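Local coordinates for protein importin-95 (PDB 4XRI) that probably serves as a nuclear transport receptor of the importin-beta family, carrying protein cargo into the nucleus and binding small GTPases, at residues Cys361-Ala366 against Leu442-Glu447; Val434-Ala439 against Ala477-Trp482; Ser465-Leu470 against Val510-Thr515; Ala483-Ala488 against Ala530-Ser535. The protein carries 2 engineered substitutions. One frame throughout, in Å; residues are numbered along the deposited sequence.

Interaction 1 (Cys361-Ala366 against Leu442-Glu447)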
loop_
_atom_site.group_PDB
_atom_site.type_symbol
_atom_site.label_atom_id
_atom_site.label_comp_id
_atom_site.label_asym_id
_atom_site.label_seq_id
_atom_site.Cartn_x
_atom_site.Cartn_y
_atom_site.Cartn_z
ATOM N N CYS A 361 8.197 -16.471 -4.737
ATOM C CA CYS A 361 8.483 -17.389 -3.641
ATOM C C CYS A 361 9.978 -17.455 -3.350
ATOM O O CYS A 361 10.396 -17.434 -2.190
ATOM C CB CYS A 361 7.945 -18.788 -3.969
ATOM S SG CYS A 361 7.976 -19.953 -2.587
ATOM N N LEU A 362 10.777 -17.538 -4.411
ATOM C CA LEU A 362 12.227 -17.632 -4.282
ATOM C C LEU A 362 12.803 -16.400 -3.592
ATOM O O LEU A 362 13.676 -16.510 -2.731
ATOM C CB LEU A 362 12.872 -17.819 -5.655
ATOM C CG LEU A 362 14.370 -18.121 -5.653
ATOM C CD1 LEU A 362 14.660 -19.332 -4.777
ATOM C CD2 LEU A 362 14.872 -18.351 -7.070
ATOM N N GLN A 363 12.303 -15.229 -3.978
ATOM C CA GLN A 363 12.672 -13.972 -3.331
ATOM C C GLN A 363 12.389 -14.017 -1.836
ATOM O O GLN A 363 13.268 -13.747 -1.018
ATOM C CB GLN A 363 11.921 -12.795 -3.960
ATOM C CG GLN A 363 12.615 -12.178 -5.155
ATOM C CD GLN A 363 12.071 -10.800 -5.481
ATOM O OE1 GLN A 363 11.070 -10.367 -4.909
ATOM N NE2 GLN A 363 12.730 -10.101 -6.398
ATOM N N LEU A 364 11.152 -14.361 -1.493
ATOM C CA LEU A 364 10.728 -14.488 -0.102
ATOM C C LEU A 364 11.536 -15.545 0.640
ATOM O O LEU A 364 11.841 -15.389 1.824
ATOM C CB LEU A 364 9.237 -14.830 -0.029
ATOM C CG LEU A 364 8.249 -13.768 -0.515
ATOM C CD1 LEU A 364 6.845 -14.352 -0.582
ATOM C CD2 LEU A 364 8.278 -12.554 0.400
ATOM N N TYR A 365 11.876 -16.622 -0.063
ATOM C CA TYR A 365 12.647 -17.706 0.528
ATOM C C TYR A 365 14.040 -17.231 0.928
ATOM O O TYR A 365 14.559 -17.608 1.980
ATOM C CB TYR A 365 12.752 -18.883 -0.444
ATOM C CG TYR A 365 12.604 -20.235 0.218
ATOM C CD1 TYR A 365 13.620 -20.759 1.008
ATOM C CD2 TYR A 365 11.444 -20.986 0.061
ATOM C CE1 TYR A 365 13.485 -21.990 1.622
ATOM C CE2 TYR A 365 11.303 -22.219 0.666
ATOM C CZ TYR A 365 12.325 -22.715 1.445
ATOM O OH TYR A 365 12.183 -23.940 2.051
ATOM N N ALA A 366 14.636 -16.399 0.079
ATOM C CA ALA A 366 15.968 -15.858 0.331
ATOM C C ALA A 366 15.966 -14.956 1.560
ATOM O O ALA A 366 16.913 -14.952 2.346
ATOM C CB ALA A 366 16.468 -15.096 -0.883
ATOM N N LEU A 442 20.982 -7.469 -12.381
ATOM C CA LEU A 442 22.061 -6.523 -12.129
ATOM C C LEU A 442 21.588 -5.394 -11.221
ATOM O O LEU A 442 22.360 -4.862 -10.427
ATOM C CB LEU A 442 22.600 -5.962 -13.448
ATOM C CG LEU A 442 23.463 -6.922 -14.271
ATOM C CD1 LEU A 442 23.637 -6.419 -15.693
ATOM C CD2 LEU A 442 24.814 -7.113 -13.599
ATOM N N GLY A 443 20.314 -5.037 -11.342
ATOM C CA GLY A 443 19.720 -4.035 -10.479
ATOM C C GLY A 443 19.574 -4.561 -9.067
ATOM O O GLY A 443 19.880 -3.864 -8.102
ATOM N N ARG A 444 19.103 -5.799 -8.955
ATOM C CA ARG A 444 19.015 -6.483 -7.668
ATOM C C ARG A 444 20.381 -6.543 -6.997
ATOM O O ARG A 444 20.503 -6.319 -5.792
ATOM C CB ARG A 444 18.452 -7.899 -7.846
ATOM C CG ARG A 444 16.974 -7.949 -8.201
ATOM C CD ARG A 444 16.099 -7.827 -6.963
ATOM N NE ARG A 444 16.198 -9.002 -6.101
ATOM C CZ ARG A 444 15.483 -9.183 -4.995
ATOM N NH1 ARG A 444 14.610 -8.262 -4.611
ATOM N NH2 ARG A 444 15.639 -10.286 -4.274
ATOM N N ILE A 445 21.406 -6.838 -7.790
ATOM C CA ILE A 445 22.770 -6.952 -7.285
ATOM C C ILE A 445 23.296 -5.618 -6.763
ATOM O O ILE A 445 23.802 -5.540 -5.641
ATOM C CB ILE A 445 23.723 -7.482 -8.372
ATOM C CG1 ILE A 445 23.518 -8.983 -8.557
ATOM C CG2 ILE A 445 25.173 -7.190 -8.009
ATOM C CD1 ILE A 445 24.491 -9.604 -9.518
ATOM N N THR A 446 23.174 -4.577 -7.581
ATOM C CA THR A 446 23.595 -3.238 -7.187
ATOM C C THR A 446 22.879 -2.791 -5.917
ATOM O O THR A 446 23.493 -2.262 -4.993
ATOM C CB THR A 446 23.320 -2.208 -8.300
ATOM O OG1 THR A 446 24.057 -2.561 -9.476
ATOM C CG2 THR A 446 23.727 -0.814 -7.848
ATOM N N GLU A 447 21.572 -3.026 -5.884
ATOM C CA GLU A 447 20.728 -2.607 -4.770
ATOM C C GLU A 447 21.140 -3.260 -3.457
ATOM O O GLU A 447 21.248 -2.596 -2.426
ATOM C CB GLU A 447 19.265 -2.932 -5.074
ATOM C CG GLU A 447 18.284 -2.497 -4.003
ATOM C CD GLU A 447 16.857 -2.874 -4.351
ATOM O OE1 GLU A 447 15.969 -1.999 -4.265
ATOM O OE2 GLU A 447 16.624 -4.048 -4.711
#

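Interaction 2 (Val434-Ala439 against Ala477-Trp482)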
loop_
_atom_site.group_PDB
_atom_site.type_symbol
_atom_site.label_atom_id
_atom_site.label_comp_id
_atom_site.label_asym_id
_atom_site.label_seq_id
_atom_site.Cartn_x
_atom_site.Cartn_y
_atom_site.Cartn_z
ATOM N N VAL A 434 16.152 -13.189 -21.656
ATOM C CA VAL A 434 17.370 -13.367 -20.874
ATOM C C VAL A 434 18.026 -12.024 -20.579
ATOM O O VAL A 434 18.501 -11.784 -19.469
ATOM C CB VAL A 434 18.379 -14.282 -21.602
ATOM C CG1 VAL A 434 19.710 -14.313 -20.864
ATOM C CG2 VAL A 434 17.815 -15.685 -21.740
ATOM N N ARG A 435 18.041 -11.151 -21.581
ATOM C CA ARG A 435 18.622 -9.819 -21.436
ATOM C C ARG A 435 17.862 -8.976 -20.419
ATOM O O ARG A 435 18.465 -8.250 -19.630
ATOM C CB ARG A 435 18.654 -9.100 -22.784
ATOM C CG ARG A 435 19.850 -9.464 -23.648
ATOM C CD ARG A 435 19.834 -8.684 -24.948
ATOM N NE ARG A 435 18.930 -9.277 -25.928
ATOM C CZ ARG A 435 18.402 -8.615 -26.950
ATOM N NH1 ARG A 435 17.594 -9.236 -27.798
ATOM N NH2 ARG A 435 18.677 -7.329 -27.119
ATOM N N ASP A 436 16.537 -9.078 -20.447
ATOM C CA ASP A 436 15.694 -8.346 -19.510
ATOM C C ASP A 436 15.909 -8.841 -18.085
ATOM O O ASP A 436 16.057 -8.046 -17.155
ATOM C CB ASP A 436 14.218 -8.482 -19.890
ATOM C CG ASP A 436 13.315 -7.626 -19.023
ATOM O OD1 ASP A 436 13.707 -6.485 -18.705
ATOM O OD2 ASP A 436 12.214 -8.093 -18.660
ATOM N N SER A 437 15.926 -10.161 -17.925
ATOM C CA SER A 437 16.143 -10.779 -16.621
ATOM C C SER A 437 17.549 -10.493 -16.113
ATOM O O SER A 437 17.781 -10.422 -14.907
ATOM C CB SER A 437 15.909 -12.290 -16.694
ATOM O OG SER A 437 14.575 -12.580 -17.071
ATOM N N THR A 438 18.484 -10.339 -17.042
ATOM C CA THR A 438 19.864 -10.033 -16.692
ATOM C C THR A 438 19.982 -8.611 -16.158
ATOM O O THR A 438 20.627 -8.369 -15.136
ATOM C CB THR A 438 20.804 -10.203 -17.896
ATOM O OG1 THR A 438 20.815 -11.578 -18.302
ATOM C CG2 THR A 438 22.212 -9.779 -17.531
ATOM N N ALA A 439 19.352 -7.676 -16.862
ATOM C CA ALA A 439 19.346 -6.276 -16.451
ATOM C C ALA A 439 18.751 -6.116 -15.056
ATOM O O ALA A 439 19.315 -5.431 -14.204
ATOM C CB ALA A 439 18.575 -5.433 -17.454
ATOM N N ALA A 477 14.092 -1.815 -21.383
ATOM C CA ALA A 477 14.332 -0.420 -20.998
ATOM C C ALA A 477 14.046 -0.156 -19.520
ATOM O O ALA A 477 14.865 0.439 -18.819
ATOM C CB ALA A 477 13.494 0.513 -21.859
ATOM N N ALA A 478 12.883 -0.603 -19.058
ATOM C CA ALA A 478 12.465 -0.406 -17.672
ATOM C C ALA A 478 13.469 -1.012 -16.692
ATOM O O ALA A 478 13.893 -0.355 -15.739
ATOM C CB ALA A 478 11.083 -1.000 -17.449
ATOM N N SER A 479 13.842 -2.266 -16.939
ATOM C CA SER A 479 14.832 -2.971 -16.124
ATOM C C SER A 479 16.179 -2.248 -16.106
ATOM O O SER A 479 16.782 -2.067 -15.046
ATOM C CB SER A 479 15.017 -4.403 -16.634
ATOM O OG SER A 479 13.889 -5.209 -16.333
ATOM N N CYS A 480 16.646 -1.846 -17.287
ATOM C CA CYS A 480 17.884 -1.080 -17.426
ATOM C C CYS A 480 17.824 0.215 -16.622
ATOM O O CYS A 480 18.754 0.547 -15.884
ATOM C CB CYS A 480 18.161 -0.768 -18.900
ATOM S SG CYS A 480 18.752 -2.173 -19.888
ATOM N N CYS A 481 16.713 0.931 -16.773
ATOM C CA CYS A 481 16.460 2.163 -16.029
ATOM C C CYS A 481 16.515 1.944 -14.515
ATOM O O CYS A 481 17.149 2.719 -13.792
ATOM C CB CYS A 481 15.101 2.753 -16.425
ATOM S SG CYS A 481 15.079 3.589 -18.033
ATOM N N TRP A 482 15.854 0.887 -14.046
ATOM C CA TRP A 482 15.827 0.557 -12.621
ATOM C C TRP A 482 17.226 0.285 -12.074
ATOM O O TRP A 482 17.608 0.794 -11.015
ATOM C CB TRP A 482 14.934 -0.658 -12.359
ATOM C CG TRP A 482 14.874 -1.011 -10.905
ATOM C CD1 TRP A 482 14.363 -0.240 -9.906
ATOM C CD2 TRP A 482 15.343 -2.216 -10.281
ATOM N NE1 TRP A 482 14.483 -0.883 -8.700
ATOM C CE2 TRP A 482 15.080 -2.099 -8.901
ATOM C CE3 TRP A 482 15.960 -3.380 -10.754
ATOM C CZ2 TRP A 482 15.408 -3.100 -7.989
ATOM C CZ3 TRP A 482 16.285 -4.376 -9.843
ATOM C CH2 TRP A 482 16.009 -4.227 -8.476
HETATM O O HOH W 1 12.215 -4.080 -18.814
#

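Interaction 3 (Ser465-Leu470 against Val510-Thr515)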
loop_
_atom_site.group_PDB
_atom_site.type_symbol
_atom_site.label_atom_id
_atom_site.label_comp_id
_atom_site.label_asym_id
_atom_site.label_seq_id
_atom_site.Cartn_x
_atom_site.Cartn_y
_atom_site.Cartn_z
ATOM N N SER A 465 26.510 -1.391 -20.706
ATOM C CA SER A 465 25.592 -2.441 -21.135
ATOM C C SER A 465 24.141 -2.058 -20.860
ATOM O O SER A 465 23.251 -2.327 -21.666
ATOM C CB SER A 465 25.923 -3.760 -20.434
ATOM O OG SER A 465 25.655 -3.683 -19.045
ATOM N N LEU A 466 23.913 -1.429 -19.711
ATOM C CA LEU A 466 22.577 -0.992 -19.329
ATOM C C LEU A 466 22.080 0.113 -20.253
ATOM O O LEU A 466 20.923 0.102 -20.676
ATOM C CB LEU A 466 22.569 -0.517 -17.877
ATOM C CG LEU A 466 22.899 -1.602 -16.851
ATOM C CD1 LEU A 466 23.258 -0.981 -15.520
ATOM C CD2 LEU A 466 21.741 -2.570 -16.696
ATOM N N PHE A 467 22.958 1.061 -20.569
ATOM C CA PHE A 467 22.608 2.137 -21.489
ATOM C C PHE A 467 22.398 1.606 -22.900
ATOM O O PHE A 467 21.483 2.040 -23.599
ATOM C CB PHE A 467 23.682 3.225 -21.495
ATOM C CG PHE A 467 23.443 4.316 -20.490
ATOM C CD1 PHE A 467 24.340 4.540 -19.461
ATOM C CD2 PHE A 467 22.313 5.112 -20.571
ATOM C CE1 PHE A 467 24.119 5.543 -18.535
ATOM C CE2 PHE A 467 22.085 6.115 -19.649
ATOM C CZ PHE A 467 22.989 6.331 -18.629
ATOM N N ASN A 468 23.247 0.671 -23.313
ATOM C CA ASN A 468 23.101 0.032 -24.616
ATOM C C ASN A 468 21.741 -0.640 -24.736
ATOM O O ASN A 468 21.085 -0.562 -25.775
ATOM C CB ASN A 468 24.216 -0.989 -24.846
ATOM C CG ASN A 468 24.167 -1.602 -26.231
ATOM O OD1 ASN A 468 23.843 -2.779 -26.393
ATOM N ND2 ASN A 468 24.486 -0.802 -27.242
ATOM N N GLY A 469 21.321 -1.290 -23.657
ATOM C CA GLY A 469 20.017 -1.924 -23.604
ATOM C C GLY A 469 18.894 -0.906 -23.623
ATOM O O GLY A 469 17.907 -1.073 -24.338
ATOM N N LEU A 470 19.048 0.154 -22.835
ATOM C CA LEU A 470 18.035 1.202 -22.747
ATOM C C LEU A 470 17.819 1.908 -24.081
ATOM O O LEU A 470 16.683 2.193 -24.465
ATOM C CB LEU A 470 18.422 2.229 -21.679
ATOM C CG LEU A 470 17.598 3.521 -21.636
ATOM C CD1 LEU A 470 16.124 3.223 -21.418
ATOM C CD2 LEU A 470 18.120 4.460 -20.559
ATOM N N VAL A 510 24.163 11.654 -19.044
ATOM C CA VAL A 510 23.182 12.706 -19.289
ATOM C C VAL A 510 22.877 12.817 -20.777
ATOM O O VAL A 510 21.721 12.957 -21.180
ATOM C CB VAL A 510 23.675 14.072 -18.753
ATOM C CG1 VAL A 510 22.798 15.203 -19.270
ATOM C CG2 VAL A 510 23.711 14.058 -17.232
ATOM N N THR A 511 23.926 12.735 -21.588
ATOM C CA THR A 511 23.794 12.755 -23.038
ATOM C C THR A 511 22.936 11.595 -23.541
ATOM O O THR A 511 22.051 11.781 -24.379
ATOM C CB THR A 511 25.174 12.701 -23.718
ATOM O OG1 THR A 511 25.775 14.001 -23.687
ATOM C CG2 THR A 511 25.046 12.246 -25.156
ATOM N N ASN A 512 23.192 10.400 -23.014
ATOM C CA ASN A 512 22.433 9.214 -23.404
ATOM C C ASN A 512 20.958 9.314 -23.029
ATOM O O ASN A 512 20.078 8.971 -23.821
ATOM C CB ASN A 512 23.037 7.959 -22.772
ATOM C CG ASN A 512 24.378 7.588 -23.379
ATOM O OD1 ASN A 512 24.732 8.056 -24.464
ATOM N ND2 ASN A 512 25.129 6.741 -22.682
ATOM N N LEU A 513 20.696 9.790 -21.817
ATOM C CA LEU A 513 19.332 9.909 -21.319
ATOM C C LEU A 513 18.567 11.003 -22.055
ATOM O O LEU A 513 17.369 10.874 -22.297
ATOM C CB LEU A 513 19.344 10.177 -19.815
ATOM C CG LEU A 513 19.852 8.996 -18.989
ATOM C CD1 LEU A 513 20.168 9.423 -17.569
ATOM C CD2 LEU A 513 18.824 7.872 -18.999
ATOM N N LEU A 514 19.265 12.077 -22.411
ATOM C CA LEU A 514 18.662 13.149 -23.196
ATOM C C LEU A 514 18.390 12.692 -24.625
ATOM O O LEU A 514 17.447 13.162 -25.266
ATOM C CB LEU A 514 19.557 14.391 -23.197
ATOM C CG LEU A 514 19.465 15.297 -21.967
ATOM C CD1 LEU A 514 20.502 16.406 -22.025
ATOM C CD2 LEU A 514 18.066 15.871 -21.841
ATOM N N THR A 515 19.208 11.764 -25.116
ATOM C CA THR A 515 19.046 11.244 -26.468
ATOM C C THR A 515 17.808 10.363 -26.574
ATOM O O THR A 515 17.007 10.513 -27.494
ATOM C CB THR A 515 20.277 10.434 -26.916
ATOM O OG1 THR A 515 21.447 11.258 -26.846
ATOM C CG2 THR A 515 20.095 9.924 -28.341
#

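Interaction 4 (Ala483-Ala488 against Ala530-Ser535)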
loop_
_atom_site.group_PDB
_atom_site.type_symbol
_atom_site.label_atom_id
_atom_site.label_comp_id
_atom_site.label_asym_id
_atom_site.label_seq_id
_atom_site.Cartn_x
_atom_site.Cartn_y
_atom_site.Cartn_z
ATOM N N ALA A 483 17.982 -0.523 -12.813
ATOM C CA ALA A 483 19.358 -0.850 -12.459
ATOM C C ALA A 483 20.223 0.407 -12.414
ATOM O O ALA A 483 20.988 0.613 -11.471
ATOM C CB ALA A 483 19.931 -1.861 -13.452
ATOM N N LEU A 484 20.086 1.246 -13.437
ATOM C CA LEU A 484 20.836 2.498 -13.531
ATOM C C LEU A 484 20.564 3.446 -12.363
ATOM O O LEU A 484 21.477 4.102 -11.855
ATOM C CB LEU A 484 20.517 3.202 -14.851
ATOM C CG LEU A 484 21.179 2.612 -16.096
ATOM C CD1 LEU A 484 20.729 3.349 -17.343
ATOM C CD2 LEU A 484 22.685 2.678 -15.952
ATOM N N MET A 485 19.301 3.514 -11.948
ATOM C CA MET A 485 18.905 4.327 -10.801
ATOM C C MET A 485 19.568 3.840 -9.516
ATOM O O MET A 485 20.090 4.640 -8.735
ATOM C CB MET A 485 17.384 4.320 -10.634
ATOM C CG MET A 485 16.642 5.246 -11.582
ATOM S SD MET A 485 14.941 5.513 -11.056
ATOM C CE MET A 485 14.291 3.847 -11.151
ATOM N N ASN A 486 19.536 2.526 -9.306
ATOM C CA ASN A 486 20.216 1.894 -8.177
ATOM C C ASN A 486 21.686 2.286 -8.100
ATOM O O ASN A 486 22.185 2.655 -7.041
ATOM C CB ASN A 486 20.096 0.369 -8.262
ATOM C CG ASN A 486 18.735 -0.136 -7.822
ATOM O OD1 ASN A 486 18.071 0.481 -6.990
ATOM N ND2 ASN A 486 18.319 -1.268 -8.374
ATOM N N ILE A 487 22.366 2.202 -9.239
ATOM C CA ILE A 487 23.779 2.544 -9.343
ATOM C C ILE A 487 24.047 4.001 -8.978
ATOM O O ILE A 487 24.978 4.304 -8.226
ATOM C CB ILE A 487 24.297 2.278 -10.763
ATOM C CG1 ILE A 487 24.289 0.777 -11.050
ATOM C CG2 ILE A 487 25.690 2.853 -10.948
ATOM C CD1 ILE A 487 24.413 0.453 -12.511
ATOM N N ALA A 488 23.224 4.899 -9.514
ATOM C CA ALA A 488 23.336 6.321 -9.210
ATOM C C ALA A 488 23.151 6.578 -7.717
ATOM O O ALA A 488 23.819 7.433 -7.134
ATOM C CB ALA A 488 22.321 7.116 -10.017
ATOM N N ALA A 530 13.257 6.852 -18.329
ATOM C CA ALA A 530 14.578 7.424 -18.569
ATOM C C ALA A 530 14.717 8.794 -17.912
ATOM O O ALA A 530 15.789 9.153 -17.425
ATOM C CB ALA A 530 14.851 7.522 -20.062
ATOM N N TYR A 531 13.628 9.556 -17.908
ATOM C CA TYR A 531 13.607 10.848 -17.232
ATOM C C TYR A 531 13.819 10.664 -15.735
ATOM O O TYR A 531 14.513 11.454 -15.097
ATOM C CB TYR A 531 12.288 11.583 -17.495
ATOM C CG TYR A 531 12.307 12.491 -18.708
ATOM C CD1 TYR A 531 13.354 13.382 -18.924
ATOM C CD2 TYR A 531 11.279 12.454 -19.640
ATOM C CE1 TYR A 531 13.371 14.211 -20.033
ATOM C CE2 TYR A 531 11.285 13.280 -20.745
ATOM C CZ TYR A 531 12.332 14.155 -20.939
ATOM O OH TYR A 531 12.344 14.975 -22.044
ATOM N N GLU A 532 13.221 9.612 -15.182
ATOM C CA GLU A 532 13.396 9.293 -13.768
ATOM C C GLU A 532 14.861 9.001 -13.462
ATOM O O GLU A 532 15.388 9.435 -12.440
ATOM C CB GLU A 532 12.529 8.102 -13.360
ATOM C CG GLU A 532 12.420 7.924 -11.856
ATOM C CD GLU A 532 11.724 6.632 -11.460
ATOM O OE1 GLU A 532 11.491 5.772 -12.338
ATOM O OE2 GLU A 532 11.412 6.478 -10.260
ATOM N N VAL A 533 15.509 8.270 -14.364
ATOM C CA VAL A 533 16.933 7.971 -14.250
ATOM C C VAL A 533 17.745 9.256 -14.211
ATOM O O VAL A 533 18.603 9.441 -13.344
ATOM C CB VAL A 533 17.427 7.100 -15.424
ATOM C CG1 VAL A 533 18.920 6.841 -15.288
ATOM C CG2 VAL A 533 16.661 5.797 -15.471
ATOM N N LEU A 534 17.462 10.141 -15.160
ATOM C CA LEU A 534 18.137 11.427 -15.255
ATOM C C LEU A 534 17.983 12.231 -13.968
ATOM O O LEU A 534 18.932 12.863 -13.501
ATOM C CB LEU A 534 17.593 12.219 -16.445
ATOM C CG LEU A 534 18.243 13.576 -16.717
ATOM C CD1 LEU A 534 19.756 13.434 -16.770
ATOM C CD2 LEU A 534 17.710 14.175 -18.008
ATOM N N SER A 535 16.784 12.196 -13.400
ATOM C CA SER A 535 16.512 12.869 -12.138
ATOM C C SER A 535 17.429 12.356 -11.028
ATOM O O SER A 535 18.014 13.142 -10.285
ATOM C CB SER A 535 15.046 12.682 -11.736
ATOM O OG SER A 535 14.811 13.199 -10.437
#

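Interaction 1 (Cys361-Ala366 against Leu442-Glu447)
Gln363 lays its carboxamide over the guanidinium group of Arg444, and this single stack makes up the contact. The two planes are only 13° apart, and the amide nitrogen lies nearly over the centre of the cationic group: Gln363 NE2 is 3.2 Å from Arg444 CZ and 3.1 Å above the guanidinium plane. Gln363 NE2 also comes within 3.2 Å of Arg444 NH1, but both atoms are donors, and the pair illustrates that a short N–N distance between stacked planar groups need not be a hydrogen bond. Farther back along the glutamine chain, CG of Gln363 rests 3.7 Å from Arg444 NH2, while within the amide the oxygen stays farther off than the nitrogen.

The arginine chain bends twice on its way, at chi2 (-83°) and chi3 (-69°), and this turns a flat face to the glutamine while the rim of the group finds its polar partners elsewhere. Arg444 NE donates to Gly401 O, and NH2 bonds weakly to Ala402 O, in the last turn of helix 390-402, where the helix end would probably suit a cation. Gln363 NE2 has a weak bond of its own to Tyr359 OH.

The backbones stay well apart, with Gln363 CA 10.7 Å from Arg444 CA. On helix 354-369, Cys361 and Tyr365 pack on helices 285-310 and 324-340, whereas helix 432-449 sets Leu442 and Ile445 against helix 409-425.

Interaction 2 (Val434-Ala439 against Ala477-Trp482)
Asp436 OD1 is held by two donors, the hydroxyl of Ser479 and a bridging water. The bond from Ser479 OG to Asp436 OD1 is short, 2.7 Å, and arrives on the syn side of the carboxylate, though 35° out of its plane. Water 1 donates to Asp436 OD1 at 2.8 Å and accepts from Ser479 N at 3.1 Å, so one serine meets the same oxygen directly through its side chain and indirectly through its backbone. With CG of Asp436 anti to the backbone N (chi1 -174°), the carboxylate is swung across toward helix 477-490.

Beside this polar bridge the helices meet through small groups. The methyl of Ala439 sits 3.8 Å from Ser479 CB and 4.1 Å from Cys480 SG, and such slim residues let Ala439 CA come within 5.5 Å of Cys480 CA. The axes of segments 434-439 and 477-482 approach to 8.4 Å, at 19° to each other. Farther along the two helices, Trp482 stacks on Tyr440.

Ser479 N belongs to the first turn of helix 477-490, and Lys475 makes a long, weak ion pair with Asp436 OD2. Hydroxyl, water, helix start and lysine together would be expected to favour the ionised form of the aspartate.

Interaction 3 (Ser465-Leu470 against Val510-Thr515)
Phe467 reaches from helix 455-472 into the angle between Asn512 and Leu513, and the two neighbours take different parts of its ring. Asn512 comes over one face: its ND2 stands 3.7 Å above the ring plane, displaced toward the rim, with the amide inclined steeply at 64° to the ring rather than lying flat on it. The asparagine methylene joins in, Asn512 CB being 3.7 Å from Phe467 CD2. Leu513 instead meets the edge, its branch point CG lying near the ring plane and 3.7 Å from Phe467 CE2. A second apolar touch comes from Leu470, one helical turn on, whose CD2 is 3.8 Å from Leu513 CD2; here CG is anti to the backbone N (chi1 169°), which extends the leucine toward the facing helix.

Beyond this shell, Asn512 OD1 receives a weak hydrogen bond from Gln508 NE2, one turn earlier, which probably helps set the amide's rotation, and Met471 packs against the same asparagine. Leu513 is backed by Val533 and Leu534, and Leu470 by Val526 and Cys481.

The axes of segments 465-470 and 510-515 come no closer than 10.8 Å and are only 13° from parallel, a spacing bridged by long side chains. Nearly parallel helices laid side by side, with helices 477-490 and 524-539 packed against them as a second layer, are the construction of a HEAT-repeat solenoid.

Interaction 4 (Ala483-Ala488 against Ala530-Ser535)
Val533 and Glu532 receive the side chain of Met485 in two quite different ways, one in a dense apolar seam and one toward the solvent. In the seam Met485 CA and Val533 CA are 5.4 Å apart, near enough for the methionine to touch backbone as well as side chain: Met485 CG is 3.8 Å from Val533 CA and 3.9 Å from Val533 CG2. The other valine branch faces the preceding residue of the partner helix, with Val533 CG1 4.0 Å from Leu484 CB. The valine thus offers one methyl to each of two consecutive residues. Buried neighbours close this side, for Val533 also packs on Leu513, and Leu484 on Leu466.

The outer part is built from longer side chains. Glu532 is exposed and Met485 partly so, and they cross at about a right angle. The sulfur sits over the flat face of the carboxylate, Met485 SD being 3.4 Å from Glu532 CD and nearly equidistant from the two oxygens. A bend at chi3 (-62°) then carries the terminal methyl alongside, leaving Met485 CE 3.6 Å from Glu532 OE1. No hydrogen bond spans the two segments; at this margin, as in the seam, the contact is one of van der Waals packing.

The axes of segments 483-488 and 530-535 approach to 9.2 Å and deviate from parallel by just 6°. Such close alignment of neighbouring helices within one layer, with helix 503-516 between them in sequence, is typical of HEAT-repeat proteins, here the importin-beta superhelix.

Helix 432-449 serves interactions 1 and 2, and helix 477-490 serves interactions 2 and 4. Interactions 2 and 4 join helices lying side by side, whereas interaction 1 reaches across a wider gap. Trp482 packs on Gly443 and Arg444 and brings the first two together. Interaction 3, the buried one, pairs helices of the adjoining layer, and its Leu513 meets Val533 of interaction 4; the other three are partly buried. Only interaction 2 has a hydrogen bond across its segments, from a hydrated carboxylate's serine partner. Elsewhere polar groups merely pack: a stacked cation in interaction 1, an amide on a ring in interaction 3, a carboxylate under sulfur in interaction 4. Interaction 1 buries the least surface and has the widest separation between nearest CA atoms.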